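Local coordinates for hypothetical protein PH1918 (Pyrococcus horikoshii, PDB 2D16) that is of unknown function but belongs to the adenosine-specific kinase family and may be an adenosine monophosphate-protein transferase, at residues G14-I19 against A90-V95; G42-I47 against L86-Y91; I47-A52 against H81-L86; P115-V120 against G131-K136. All blocks are in the same frame, centred on the assembly; numbering follows the deposited sequence.

Contact 1. Residues G14-I19 against A90-V95; sequences GVEVII and AYPINV
The Glu16 side chain crosses that of Pro92 at about a right angle, bringing OE1 against Pro92 CG and CD; the distance from Glu16 OE1 to Pro92 CD is 3.2 Å. The other oxygen meets the next residue back: Glu16 OE2 lies at the edge of the Tyr91 ring, in its plane, 3.6 Å from Tyr91 CD1, with carboxylate and ring planes 85° apart. A bend in the glutamate chain (chi2 -83°) turns the carboxylate along these two residues, while Glu16 CG passes 3.8 Å from Ala90 O. No hydrogen bond joins the two segments; the carboxylate oxygens meet C-H groups of Pro92 and Tyr91. Two residues further along the strand, Ile18 reaches out with its extended CG1 branch (chi2 175°), and Ile18 CD1 meets Val95 CG2 at 3.6 Å. The contact thus sets one strand of the five-stranded antiparallel sheet, 16-22, against the start of helix 92-100, which follows directly on the neighbouring strand 82-88. The turn into that helix is held by its own bonds: Tyr91 N donates to Asn94 OD1 (3.0 Å), and Tyr91 O accepts from Asn94 N at 2.8 Å. The Asn94 side chain thus reaches back to the backbone of a residue three positions earlier. Asn94 ND2 donates in turn to Thr38 O of a second subunit, and Tyr91 packs on Pro41 of that same subunit. Val95 also touches Leu36 and Ala39 of helix 25-39, and Ile18 touches Ile108 and Ala111 of strand 105-112.

Contact 2. Residues G42-I47 against L86-Y91; sequences GIKFGI and LMKNAY
Lys44 and Lys88 form an antiparallel hydrogen-bonded pair, closed by Lys44 N to Lys88 O (3.1 Å, 177° at the hydrogen) and by Lys88 N to Lys44 O (2.9 Å); their side chains touch, Lys44 CB lying 3.7 Å from Lys88 CG. Gly46 and Leu86 form the next such pair: Gly46 N donates to Leu86 O and Leu86 N to Gly46 O, both at 2.9 Å. Lys44 O also receives a C-H contact from Met87 CA at 3.2 Å. Beyond the strand, Asn89 ND2 gives a weak bond to Gly42 O. Between the two pairs, Phe45 and Met87 are non-hydrogen-bonded: Phe45 N and Ile43 O turn outward to the side-chain amide of Asn62, and the Met87 backbone bonds to Glu16 of strand 16-22. Phe45 CB and Met87 CB touch at 3.6 Å; a chi1 of 69° leads the Phe45 ring away, whereas the Met87 chain brings SD to 4.0 Å from Ile43 CD1. Just beyond the strand ends, Ile43 CD1 packs on Ala90 CB. Strands 44-51 and 82-88 are neighbours in the five-stranded sheet: Phe45 lies on Ala33, Leu36 and Leu37 of helix 25-39, whereas Leu86 on the other face meets Leu69 and Asn73 of helix 64-77.

Contact 3. Residues I47-A52 against H81-L86; sequences IAMNEA and HVFVIL
This is an antiparallel strand pairing in the middle of the five-stranded sheet, joining 47-51 to 82-86 with their axes 4.6 Å apart. Ala48 and Val84 are a hydrogen-bonded pair, with Val84 N to Ala48 O at 2.7 Å and Ala48 N to Val84 O at 2.9 Å. Asn50 N adds a bond to Val82 O (3.0 Å), and His81 N closes the end on Asn50 O; that last donor stands above the carbonyl plane, 38° out of it. Ile47 and Ile85 lie side by side and point the same way, CG1 against CG1 at 3.8 Å. Met49 is extended throughout, with its CG anti to the backbone N (chi1 -170°), and it runs obliquely across the start of the Phe83 side chain: Met49 CG is 3.7 Å from Phe83 CB, and its methyl CE reaches His81 O. Helices pack on both faces of the sheet here. Ile47 touches Leu32 of helix 25-39, and Ala48 and Val84, on the opposite face, both rest on Ala74 of helix 64-77. The buried amide of Asn50 is bonded outside the pair: OD1 bonds to Thr57 OG1, and ND2 donates to the carbonyls of Ala74 and Ala79. On its other edge strand 82-88 is bonded to strand 16-22, through Phe83 with Gly20 and Ile85 with Ile18.

Contact 4. Residues P115-V120 against G131-K136; sequences PFQVIV and GVVDGK
A chi1 of -155° turns Phe116 CG to the side opposite its backbone N and brings the ring over the partner strand, and Asp134, turned the same way (chi1 -165°), brings its carboxylate up to that ring. Phe116 CE1 and Asp134 CG come within 3.5 Å, the ring and carboxylate planes 66° apart. The far end of the ring meets a valine, Phe116 CZ lying 3.7 Å from Val132 CB, and one ring face has Val133 O 4.0 Å above its plane, offset toward the rim. On the other face of the hairpin, Gln117 and Val133 run alongside each other, pointing the same way, with Gln117 OE1 3.5 Å from Val133 CG2; Ile119 CD1 touches the same methyl at 4.0 Å. The backbones pair antiparallel through Gln117 N to Val133 O, Val133 N to Gln117 O (2.9 Å) and Ile119 N to Gly131 O (2.8 Å). At the open end Gly135 N makes a weak bond to Pro115 O. Asp134 OD1 bonds to Ser112 OG and Asn114 ND2, which hold the carboxylate beside the ring, and Gln117 NE2 bonds to Asp8 OD1. These two strands, 116-122 and 127-134, form a beta hairpin within a three-stranded antiparallel sheet. Strand 3-8 flanks 116-122 on its other edge, where Gln117 touches Val6, while the Phe116 ring reaches Val17 and Ile19 of strand 16-22 in the five-stranded sheet.

Contacts 2 and 3 are successive lengths of one pairing, strands 44-51 and 82-88, sharing Ile47 and Leu86; both are largely buried and rest on backbone bonds with apolar packing on the sheet faces. Contact 1 is also buried but has no hydrogen bond across it, mainly side-chain packing between strand 16-22 and the turn and helix that follow strand 82-88. It touches contact 2 through Glu16 N and Met87 O, 2.9 Å apart, and contact 3 through Ile18 O and Ile85 N. Contact 4 is the surface member, a hairpin in the separate three-stranded sheet; it meets contact 1 through Phe116 but touches neither contact 2 nor contact 3.

Contact 1. Residues G14-I19 against A90-V95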
loop_
_atom_site.group_PDB
_atom_site.type_symbol
_atom_site.label_atom_id
_atom_site.label_comp_id
_atom_site.label_asym_id
_atom_site.label_seq_id
_atom_site.Cartn_x
_atom_site.Cartn_y
_atom_site.Cartn_z
ATOM N N GLY A 14 8.013 -43.760 -18.487
ATOM C CA GLY A 14 7.603 -42.445 -18.030
ATOM C C GLY A 14 6.503 -41.785 -18.844
ATOM O O GLY A 14 5.879 -40.829 -18.384
ATOM N N VAL A 15 6.261 -42.278 -20.053
ATOM C CA VAL A 15 5.220 -41.704 -20.899
ATOM C C VAL A 15 3.854 -42.269 -20.528
ATOM O O VAL A 15 3.700 -43.476 -20.341
ATOM C CB VAL A 15 5.519 -41.965 -22.393
ATOM C CG1 VAL A 15 4.300 -41.642 -23.254
ATOM C CG2 VAL A 15 6.699 -41.110 -22.824
ATOM N N GLU A 16 2.869 -41.382 -20.415
ATOM C CA GLU A 16 1.507 -41.769 -20.050
ATOM C C GLU A 16 0.686 -42.038 -21.305
ATOM O O GLU A 16 0.810 -41.318 -22.296
ATOM C CB GLU A 16 0.829 -40.643 -19.265
ATOM C CG GLU A 16 1.587 -40.121 -18.048
ATOM C CD GLU A 16 1.369 -40.958 -16.801
ATOM O OE1 GLU A 16 0.405 -41.752 -16.765
ATOM O OE2 GLU A 16 2.155 -40.808 -15.844
ATOM N N VAL A 17 -0.150 -43.071 -21.265
ATOM C CA VAL A 17 -1.001 -43.388 -22.403
ATOM C C VAL A 17 -2.468 -43.286 -21.998
ATOM O O VAL A 17 -2.841 -43.640 -20.878
ATOM C CB VAL A 17 -0.732 -44.815 -22.958
ATOM C CG1 VAL A 17 -1.059 -45.868 -21.908
ATOM C CG2 VAL A 17 -1.566 -45.049 -24.219
ATOM N N ILE A 18 -3.286 -42.768 -22.909
ATOM C CA ILE A 18 -4.718 -42.640 -22.685
ATOM C C ILE A 18 -5.389 -43.140 -23.962
ATOM O O ILE A 18 -5.063 -42.685 -25.058
ATOM C CB ILE A 18 -5.144 -41.173 -22.441
ATOM C CG1 ILE A 18 -4.366 -40.584 -21.262
ATOM C CG2 ILE A 18 -6.642 -41.115 -22.153
ATOM C CD1 ILE A 18 -4.638 -39.109 -21.020
ATOM N N ILE A 19 -6.307 -44.090 -23.824
ATOM C CA ILE A 19 -7.007 -44.639 -24.980
ATOM C C ILE A 19 -8.488 -44.321 -24.809
ATOM O O ILE A 19 -9.039 -44.508 -23.728
ATOM C CB ILE A 19 -6.855 -46.176 -25.071
ATOM C CG1 ILE A 19 -5.384 -46.583 -24.932
ATOM C CG2 ILE A 19 -7.428 -46.674 -26.390
ATOM C CD1 ILE A 19 -4.489 -46.070 -26.033
ATOM N N ALA A 90 2.946 -34.110 -17.907
ATOM C CA ALA A 90 1.565 -34.005 -17.447
ATOM C C ALA A 90 1.135 -35.408 -17.047
ATOM O O ALA A 90 1.670 -36.390 -17.556
ATOM C CB ALA A 90 0.664 -33.474 -18.563
ATOM N N TYR A 91 0.174 -35.494 -16.132
ATOM C CA TYR A 91 -0.327 -36.774 -15.648
ATOM C C TYR A 91 -1.808 -36.905 -15.982
ATOM O O TYR A 91 -2.492 -35.904 -16.179
ATOM C CB TYR A 91 -0.151 -36.865 -14.134
ATOM C CG TYR A 91 1.281 -36.741 -13.664
ATOM C CD1 TYR A 91 2.229 -37.711 -13.990
ATOM C CD2 TYR A 91 1.685 -35.661 -12.877
ATOM C CE1 TYR A 91 3.545 -37.614 -13.541
ATOM C CE2 TYR A 91 3.002 -35.555 -12.421
ATOM C CZ TYR A 91 3.924 -36.537 -12.758
ATOM O OH TYR A 91 5.222 -36.453 -12.301
ATOM N N PRO A 92 -2.322 -38.146 -16.037
ATOM C CA PRO A 92 -3.741 -38.352 -16.350
ATOM C C PRO A 92 -4.668 -37.535 -15.451
ATOM O O PRO A 92 -5.671 -36.995 -15.914
ATOM C CB PRO A 92 -3.918 -39.857 -16.165
ATOM C CG PRO A 92 -2.573 -40.398 -16.604
ATOM C CD PRO A 92 -1.613 -39.436 -15.926
ATOM N N ILE A 93 -4.328 -37.428 -14.168
ATOM C CA ILE A 93 -5.167 -36.684 -13.239
ATOM C C ILE A 93 -5.283 -35.200 -13.608
ATOM O O ILE A 93 -6.224 -34.527 -13.197
ATOM C CB ILE A 93 -4.657 -36.830 -11.775
ATOM C CG1 ILE A 93 -5.760 -36.394 -10.803
ATOM C CG2 ILE A 93 -3.390 -36.008 -11.570
ATOM C CD1 ILE A 93 -5.458 -36.690 -9.341
ATOM N N ASN A 94 -4.338 -34.699 -14.406
ATOM C CA ASN A 94 -4.364 -33.301 -14.825
ATOM C C ASN A 94 -5.127 -33.113 -16.136
ATOM O O ASN A 94 -5.492 -31.987 -16.477
ATOM C CB ASN A 94 -2.944 -32.758 -15.060
ATOM C CG ASN A 94 -2.003 -33.010 -13.898
ATOM O OD1 ASN A 94 -0.898 -33.536 -14.065
ATOM N ND2 ASN A 94 -2.449 -32.650 -12.700
ATOM N N VAL A 95 -5.366 -34.199 -16.868
ATOM C CA VAL A 95 -6.021 -34.077 -18.175
ATOM C C VAL A 95 -7.283 -34.883 -18.470
ATOM O O VAL A 95 -7.958 -34.615 -19.465
ATOM C CB VAL A 95 -5.025 -34.405 -19.314
ATOM C CG1 VAL A 95 -3.716 -33.645 -19.104
ATOM C CG2 VAL A 95 -4.778 -35.897 -19.379
#

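Contact 2. Residues G42-I47 against L86-Y91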
loop_
_atom_site.group_PDB
_atom_site.type_symbol
_atom_site.label_atom_id
_atom_site.label_comp_id
_atom_site.label_asym_id
_atom_site.label_seq_id
_atom_site.Cartn_x
_atom_site.Cartn_y
_atom_site.Cartn_z
ATOM N N GLY A 42 3.247 -26.644 -20.864
ATOM C CA GLY A 42 4.423 -27.451 -21.153
ATOM C C GLY A 42 4.159 -28.899 -21.522
ATOM O O GLY A 42 5.092 -29.649 -21.801
ATOM N N ILE A 43 2.894 -29.306 -21.514
ATOM C CA ILE A 43 2.551 -30.677 -21.860
ATOM C C ILE A 43 3.071 -30.997 -23.266
ATOM O O ILE A 43 2.960 -30.180 -24.179
ATOM C CB ILE A 43 1.004 -30.889 -21.800
ATOM C CG1 ILE A 43 0.654 -32.361 -22.026
ATOM C CG2 ILE A 43 0.316 -30.005 -22.829
ATOM C CD1 ILE A 43 -0.817 -32.683 -21.774
ATOM N N LYS A 44 3.670 -32.173 -23.419
ATOM C CA LYS A 44 4.193 -32.622 -24.708
ATOM C C LYS A 44 3.447 -33.905 -25.034
ATOM O O LYS A 44 3.354 -34.801 -24.196
ATOM C CB LYS A 44 5.699 -32.881 -24.618
ATOM C CG LYS A 44 6.523 -31.621 -24.381
ATOM C CD LYS A 44 6.305 -30.598 -25.493
ATOM C CE LYS A 44 7.089 -29.321 -25.235
ATOM N NZ LYS A 44 6.875 -28.303 -26.302
ATOM N N PHE A 45 2.919 -34.008 -26.248
ATOM C CA PHE A 45 2.138 -35.184 -26.572
ATOM C C PHE A 45 1.932 -35.461 -28.047
ATOM O O PHE A 45 2.232 -34.641 -28.920
ATOM C CB PHE A 45 0.758 -35.038 -25.932
ATOM C CG PHE A 45 -0.081 -33.957 -26.566
ATOM C CD1 PHE A 45 -0.958 -34.257 -27.607
ATOM C CD2 PHE A 45 0.051 -32.630 -26.164
ATOM C CE1 PHE A 45 -1.689 -33.253 -28.240
ATOM C CE2 PHE A 45 -0.677 -31.614 -26.793
ATOM C CZ PHE A 45 -1.547 -31.927 -27.833
ATOM N N GLY A 46 1.384 -36.644 -28.289
ATOM C CA GLY A 46 1.040 -37.078 -29.622
ATOM C C GLY A 46 -0.356 -37.662 -29.489
ATOM O O GLY A 46 -0.661 -38.310 -28.485
ATOM N N ILE A 47 -1.221 -37.398 -30.462
ATOM C CA ILE A 47 -2.566 -37.957 -30.440
ATOM C C ILE A 47 -2.899 -38.455 -31.841
ATOM O O ILE A 47 -2.604 -37.790 -32.839
ATOM C CB ILE A 47 -3.637 -36.921 -29.976
ATOM C CG1 ILE A 47 -5.024 -37.579 -29.977
ATOM C CG2 ILE A 47 -3.635 -35.692 -30.880
ATOM C CD1 ILE A 47 -6.140 -36.677 -29.466
ATOM N N LEU A 86 -0.379 -40.106 -26.182
ATOM C CA LEU A 86 0.860 -40.436 -25.486
ATOM C C LEU A 86 1.402 -39.078 -25.071
ATOM O O LEU A 86 1.605 -38.206 -25.912
ATOM C CB LEU A 86 1.848 -41.160 -26.410
ATOM C CG LEU A 86 1.483 -42.599 -26.791
ATOM C CD1 LEU A 86 2.520 -43.156 -27.751
ATOM C CD2 LEU A 86 1.407 -43.460 -25.535
ATOM N N MET A 87 1.620 -38.889 -23.776
ATOM C CA MET A 87 2.084 -37.600 -23.288
ATOM C C MET A 87 3.118 -37.678 -22.174
ATOM O O MET A 87 3.318 -38.721 -21.548
ATOM C CB MET A 87 0.890 -36.796 -22.767
ATOM C CG MET A 87 0.275 -37.418 -21.508
ATOM S SD MET A 87 -1.153 -36.524 -20.848
ATOM C CE MET A 87 -1.214 -37.170 -19.175
ATOM N N LYS A 88 3.766 -36.542 -21.944
ATOM C CA LYS A 88 4.749 -36.390 -20.884
ATOM C C LYS A 88 4.619 -34.956 -20.372
ATOM O O LYS A 88 3.983 -34.117 -21.019
ATOM C CB LYS A 88 6.166 -36.667 -21.402
ATOM C CG LYS A 88 6.627 -35.771 -22.535
ATOM C CD LYS A 88 8.044 -36.155 -22.960
ATOM C CE LYS A 88 8.572 -35.243 -24.059
ATOM N NZ LYS A 88 9.972 -35.600 -24.440
ATOM N N ASN A 89 5.205 -34.681 -19.210
ATOM C CA ASN A 89 5.141 -33.360 -18.590
ATOM C C ASN A 89 3.716 -33.051 -18.127
ATOM O O ASN A 89 3.330 -31.891 -17.971
ATOM C CB ASN A 89 5.627 -32.274 -19.557
ATOM C CG ASN A 89 7.064 -32.486 -19.997
ATOM O OD1 ASN A 89 7.856 -33.100 -19.285
ATOM N ND2 ASN A 89 7.407 -31.966 -21.167
ATOM N N ALA A 90 2.946 -34.110 -17.907
ATOM C CA ALA A 90 1.565 -34.005 -17.447
ATOM C C ALA A 90 1.135 -35.408 -17.047
ATOM O O ALA A 90 1.670 -36.390 -17.556
ATOM C CB ALA A 90 0.664 -33.474 -18.563
ATOM N N TYR A 91 0.174 -35.494 -16.132
ATOM C CA TYR A 91 -0.327 -36.774 -15.648
ATOM C C TYR A 91 -1.808 -36.905 -15.982
ATOM O O TYR A 91 -2.492 -35.904 -16.179
ATOM C CB TYR A 91 -0.151 -36.865 -14.134
ATOM C CG TYR A 91 1.281 -36.741 -13.664
ATOM C CD1 TYR A 91 2.229 -37.711 -13.990
ATOM C CD2 TYR A 91 1.685 -35.661 -12.877
ATOM C CE1 TYR A 91 3.545 -37.614 -13.541
ATOM C CE2 TYR A 91 3.002 -35.555 -12.421
ATOM C CZ TYR A 91 3.924 -36.537 -12.758
ATOM O OH TYR A 91 5.222 -36.453 -12.301
#

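Contact 3. Residues I47-A52 against H81-L86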
loop_
_atom_site.group_PDB
_atom_site.type_symbol
_atom_site.label_atom_id
_atom_site.label_comp_id
_atom_site.label_asym_id
_atom_site.label_seq_id
_atom_site.Cartn_x
_atom_site.Cartn_y
_atom_site.Cartn_z
ATOM N N ILE A 47 -1.221 -37.398 -30.462
ATOM C CA ILE A 47 -2.566 -37.957 -30.440
ATOM C C ILE A 47 -2.899 -38.455 -31.841
ATOM O O ILE A 47 -2.604 -37.790 -32.839
ATOM C CB ILE A 47 -3.637 -36.921 -29.976
ATOM C CG1 ILE A 47 -5.024 -37.579 -29.977
ATOM C CG2 ILE A 47 -3.635 -35.692 -30.880
ATOM C CD1 ILE A 47 -6.140 -36.677 -29.466
ATOM N N ALA A 48 -3.474 -39.649 -31.909
ATOM C CA ALA A 48 -3.861 -40.247 -33.177
ATOM C C ALA A 48 -5.286 -40.762 -33.030
ATOM O O ALA A 48 -5.686 -41.204 -31.954
ATOM C CB ALA A 48 -2.918 -41.385 -33.532
ATOM N N MET A 49 -6.052 -40.698 -34.110
ATOM C CA MET A 49 -7.435 -41.142 -34.075
ATOM C C MET A 49 -7.791 -41.777 -35.406
ATOM O O MET A 49 -7.442 -41.255 -36.469
ATOM C CB MET A 49 -8.346 -39.951 -33.784
ATOM C CG MET A 49 -9.784 -40.321 -33.486
ATOM S SD MET A 49 -10.650 -38.908 -32.781
ATOM C CE MET A 49 -12.301 -39.623 -32.521
ATOM N N ASN A 50 -8.489 -42.906 -35.343
ATOM C CA ASN A 50 -8.861 -43.640 -36.545
ATOM C C ASN A 50 -10.158 -43.201 -37.201
ATOM O O ASN A 50 -11.186 -43.046 -36.543
ATOM C CB ASN A 50 -8.931 -45.139 -36.240
ATOM C CG ASN A 50 -7.626 -45.679 -35.702
ATOM O OD1 ASN A 50 -6.552 -45.243 -36.112
ATOM N ND2 ASN A 50 -7.709 -46.639 -34.783
ATOM N N GLU A 51 -10.092 -43.004 -38.513
ATOM C CA GLU A 51 -11.252 -42.609 -39.301
ATOM C C GLU A 51 -11.634 -43.825 -40.147
ATOM O O GLU A 51 -10.854 -44.284 -40.982
ATOM C CB GLU A 51 -10.900 -41.418 -40.195
ATOM C CG GLU A 51 -12.088 -40.855 -40.948
ATOM C CD GLU A 51 -11.701 -39.739 -41.894
ATOM O OE1 GLU A 51 -10.489 -39.554 -42.135
ATOM O OE2 GLU A 51 -12.611 -39.054 -42.406
ATOM N N ALA A 52 -12.838 -44.342 -39.920
ATOM C CA ALA A 52 -13.327 -45.535 -40.608
ATOM C C ALA A 52 -13.479 -45.471 -42.126
ATOM O O ALA A 52 -12.882 -46.276 -42.842
ATOM C CB ALA A 52 -14.652 -45.972 -39.986
ATOM N N HIS A 81 -12.817 -44.757 -34.875
ATOM C CA HIS A 81 -13.125 -43.709 -33.886
ATOM C C HIS A 81 -12.364 -43.863 -32.546
ATOM O O HIS A 81 -12.618 -43.166 -31.573
ATOM C CB HIS A 81 -14.632 -43.726 -33.630
ATOM C CG HIS A 81 -15.326 -42.847 -34.638
ATOM N ND1 HIS A 81 -16.647 -42.951 -34.931
ATOM C CD2 HIS A 81 -14.785 -41.802 -35.392
ATOM C CE1 HIS A 81 -16.893 -41.985 -35.838
ATOM N NE2 HIS A 81 -15.797 -41.282 -36.133
ATOM N N VAL A 82 -11.397 -44.772 -32.483
ATOM C CA VAL A 82 -10.599 -44.917 -31.274
ATOM C C VAL A 82 -9.478 -43.885 -31.357
ATOM O O VAL A 82 -8.948 -43.620 -32.439
ATOM C CB VAL A 82 -9.970 -46.331 -31.174
ATOM C CG1 VAL A 82 -8.872 -46.349 -30.112
ATOM C CG2 VAL A 82 -11.043 -47.357 -30.830
ATOM N N PHE A 83 -9.136 -43.275 -30.229
ATOM C CA PHE A 83 -8.046 -42.315 -30.230
ATOM C C PHE A 83 -7.015 -42.718 -29.189
ATOM O O PHE A 83 -7.346 -43.315 -28.158
ATOM C CB PHE A 83 -8.552 -40.873 -30.007
ATOM C CG PHE A 83 -9.224 -40.632 -28.674
ATOM C CD1 PHE A 83 -8.476 -40.303 -27.545
ATOM C CD2 PHE A 83 -10.612 -40.674 -28.568
ATOM C CE1 PHE A 83 -9.100 -40.012 -26.326
ATOM C CE2 PHE A 83 -11.248 -40.387 -27.355
ATOM C CZ PHE A 83 -10.491 -40.053 -26.231
ATOM N N VAL A 84 -5.757 -42.424 -29.496
ATOM C CA VAL A 84 -4.648 -42.753 -28.615
ATOM C C VAL A 84 -3.825 -41.511 -28.310
ATOM O O VAL A 84 -3.434 -40.774 -29.217
ATOM C CB VAL A 84 -3.700 -43.798 -29.259
ATOM C CG1 VAL A 84 -2.511 -44.057 -28.333
ATOM C CG2 VAL A 84 -4.451 -45.090 -29.546
ATOM N N ILE A 85 -3.561 -41.290 -27.027
ATOM C CA ILE A 85 -2.766 -40.153 -26.598
ATOM C C ILE A 85 -1.543 -40.644 -25.835
ATOM O O ILE A 85 -1.654 -41.508 -24.972
ATOM C CB ILE A 85 -3.551 -39.224 -25.642
ATOM C CG1 ILE A 85 -4.813 -38.700 -26.330
ATOM C CG2 ILE A 85 -2.659 -38.066 -25.197
ATOM C CD1 ILE A 85 -5.767 -37.999 -25.381
ATOM N N LEU A 86 -0.379 -40.106 -26.182
ATOM C CA LEU A 86 0.860 -40.436 -25.486
ATOM C C LEU A 86 1.402 -39.078 -25.071
ATOM O O LEU A 86 1.605 -38.206 -25.912
ATOM C CB LEU A 86 1.848 -41.160 -26.410
ATOM C CG LEU A 86 1.483 -42.599 -26.791
ATOM C CD1 LEU A 86 2.520 -43.156 -27.751
ATOM C CD2 LEU A 86 1.407 -43.460 -25.535
#

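Contact 4. Residues P115-V120 against G131-K136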
loop_
_atom_site.group_PDB
_atom_site.type_symbol
_atom_site.label_atom_id
_atom_site.label_comp_id
_atom_site.label_asym_id
_atom_site.label_seq_id
_atom_site.Cartn_x
_atom_site.Cartn_y
_atom_site.Cartn_z
ATOM N N PRO A 115 2.715 -50.959 -17.758
ATOM C CA PRO A 115 2.845 -51.687 -19.024
ATOM C C PRO A 115 1.359 -51.765 -19.394
ATOM O O PRO A 115 0.530 -52.101 -18.544
ATOM C CB PRO A 115 3.422 -53.024 -18.584
ATOM C CG PRO A 115 4.304 -52.621 -17.426
ATOM C CD PRO A 115 3.415 -51.664 -16.667
ATOM N N PHE A 116 1.021 -51.453 -20.637
ATOM C CA PHE A 116 -0.384 -51.370 -21.036
ATOM C C PHE A 116 -0.733 -52.182 -22.278
ATOM O O PHE A 116 0.040 -52.218 -23.235
ATOM C CB PHE A 116 -0.682 -49.888 -21.295
ATOM C CG PHE A 116 -2.125 -49.493 -21.136
ATOM C CD1 PHE A 116 -2.593 -49.017 -19.916
ATOM C CD2 PHE A 116 -2.991 -49.526 -22.221
ATOM C CE1 PHE A 116 -3.907 -48.571 -19.777
ATOM C CE2 PHE A 116 -4.313 -49.084 -22.096
ATOM C CZ PHE A 116 -4.768 -48.604 -20.871
ATOM N N GLN A 117 -1.905 -52.819 -22.265
ATOM C CA GLN A 117 -2.358 -53.601 -23.413
ATOM C C GLN A 117 -3.788 -53.236 -23.787
ATOM O O GLN A 117 -4.593 -52.876 -22.931
ATOM C CB GLN A 117 -2.331 -55.103 -23.121
ATOM C CG GLN A 117 -0.993 -55.665 -22.707
ATOM C CD GLN A 117 -1.077 -57.156 -22.447
ATOM O OE1 GLN A 117 -2.030 -57.630 -21.826
ATOM N NE2 GLN A 117 -0.081 -57.904 -22.917
ATOM N N VAL A 118 -4.093 -53.335 -25.074
ATOM C CA VAL A 118 -5.437 -53.062 -25.566
ATOM C C VAL A 118 -5.933 -54.377 -26.161
ATOM O O VAL A 118 -5.278 -54.959 -27.033
ATOM C CB VAL A 118 -5.436 -51.943 -26.659
ATOM C CG1 VAL A 118 -6.849 -51.766 -27.240
ATOM C CG2 VAL A 118 -4.963 -50.623 -26.048
ATOM N N ILE A 119 -7.067 -54.869 -25.672
ATOM C CA ILE A 119 -7.621 -56.112 -26.186
ATOM C C ILE A 119 -8.598 -55.744 -27.293
ATOM O O ILE A 119 -9.553 -54.998 -27.073
ATOM C CB ILE A 119 -8.349 -56.907 -25.085
ATOM C CG1 ILE A 119 -7.389 -57.161 -23.917
ATOM C CG2 ILE A 119 -8.853 -58.233 -25.653
ATOM C CD1 ILE A 119 -7.988 -57.979 -22.787
ATOM N N VAL A 120 -8.342 -56.271 -28.484
ATOM C CA VAL A 120 -9.157 -55.970 -29.650
ATOM C C VAL A 120 -9.842 -57.189 -30.248
ATOM O O VAL A 120 -9.245 -58.259 -30.361
ATOM C CB VAL A 120 -8.286 -55.306 -30.747
ATOM C CG1 VAL A 120 -9.112 -55.068 -32.011
ATOM C CG2 VAL A 120 -7.709 -53.996 -30.226
ATOM N N GLY A 131 -11.420 -54.034 -24.213
ATOM C CA GLY A 131 -10.890 -53.856 -22.874
ATOM C C GLY A 131 -9.430 -53.476 -22.862
ATOM O O GLY A 131 -8.761 -53.530 -23.893
ATOM N N VAL A 132 -8.939 -53.081 -21.694
ATOM C CA VAL A 132 -7.541 -52.715 -21.560
ATOM C C VAL A 132 -6.937 -53.366 -20.328
ATOM O O VAL A 132 -7.590 -53.484 -19.293
ATOM C CB VAL A 132 -7.358 -51.180 -21.455
ATOM C CG1 VAL A 132 -7.834 -50.514 -22.745
ATOM C CG2 VAL A 132 -8.122 -50.629 -20.251
ATOM N N VAL A 133 -5.700 -53.832 -20.457
ATOM C CA VAL A 133 -5.008 -54.430 -19.323
ATOM C C VAL A 133 -4.079 -53.330 -18.846
ATOM O O VAL A 133 -3.076 -53.025 -19.491
ATOM C CB VAL A 133 -4.171 -55.670 -19.724
ATOM C CG1 VAL A 133 -3.442 -56.217 -18.496
ATOM C CG2 VAL A 133 -5.075 -56.745 -20.312
ATOM N N ASP A 134 -4.432 -52.713 -17.726
ATOM C CA ASP A 134 -3.637 -51.623 -17.182
ATOM C C ASP A 134 -2.684 -52.162 -16.120
ATOM O O ASP A 134 -3.001 -52.160 -14.931
ATOM C CB ASP A 134 -4.561 -50.561 -16.577
ATOM C CG ASP A 134 -3.850 -49.249 -16.314
ATOM O OD1 ASP A 134 -2.614 -49.269 -16.113
ATOM O OD2 ASP A 134 -4.531 -48.198 -16.294
ATOM N N GLY A 135 -1.518 -52.626 -16.566
ATOM C CA GLY A 135 -0.529 -53.174 -15.653
ATOM C C GLY A 135 -0.902 -54.555 -15.141
ATOM O O GLY A 135 -1.898 -55.141 -15.572
ATOM N N LYS A 136 -0.098 -55.088 -14.226
ATOM C CA LYS A 136 -0.379 -56.402 -13.661
ATOM C C LYS A 136 -1.602 -56.326 -12.752
ATOM O O LYS A 136 -1.992 -55.245 -12.310
ATOM C CB LYS A 136 0.829 -56.921 -12.875
ATOM C CG LYS A 136 2.052 -57.182 -13.743
ATOM C CD LYS A 136 3.104 -58.001 -13.003
ATOM C CE LYS A 136 4.276 -58.336 -13.918
ATOM N NZ LYS A 136 5.252 -59.266 -13.277
#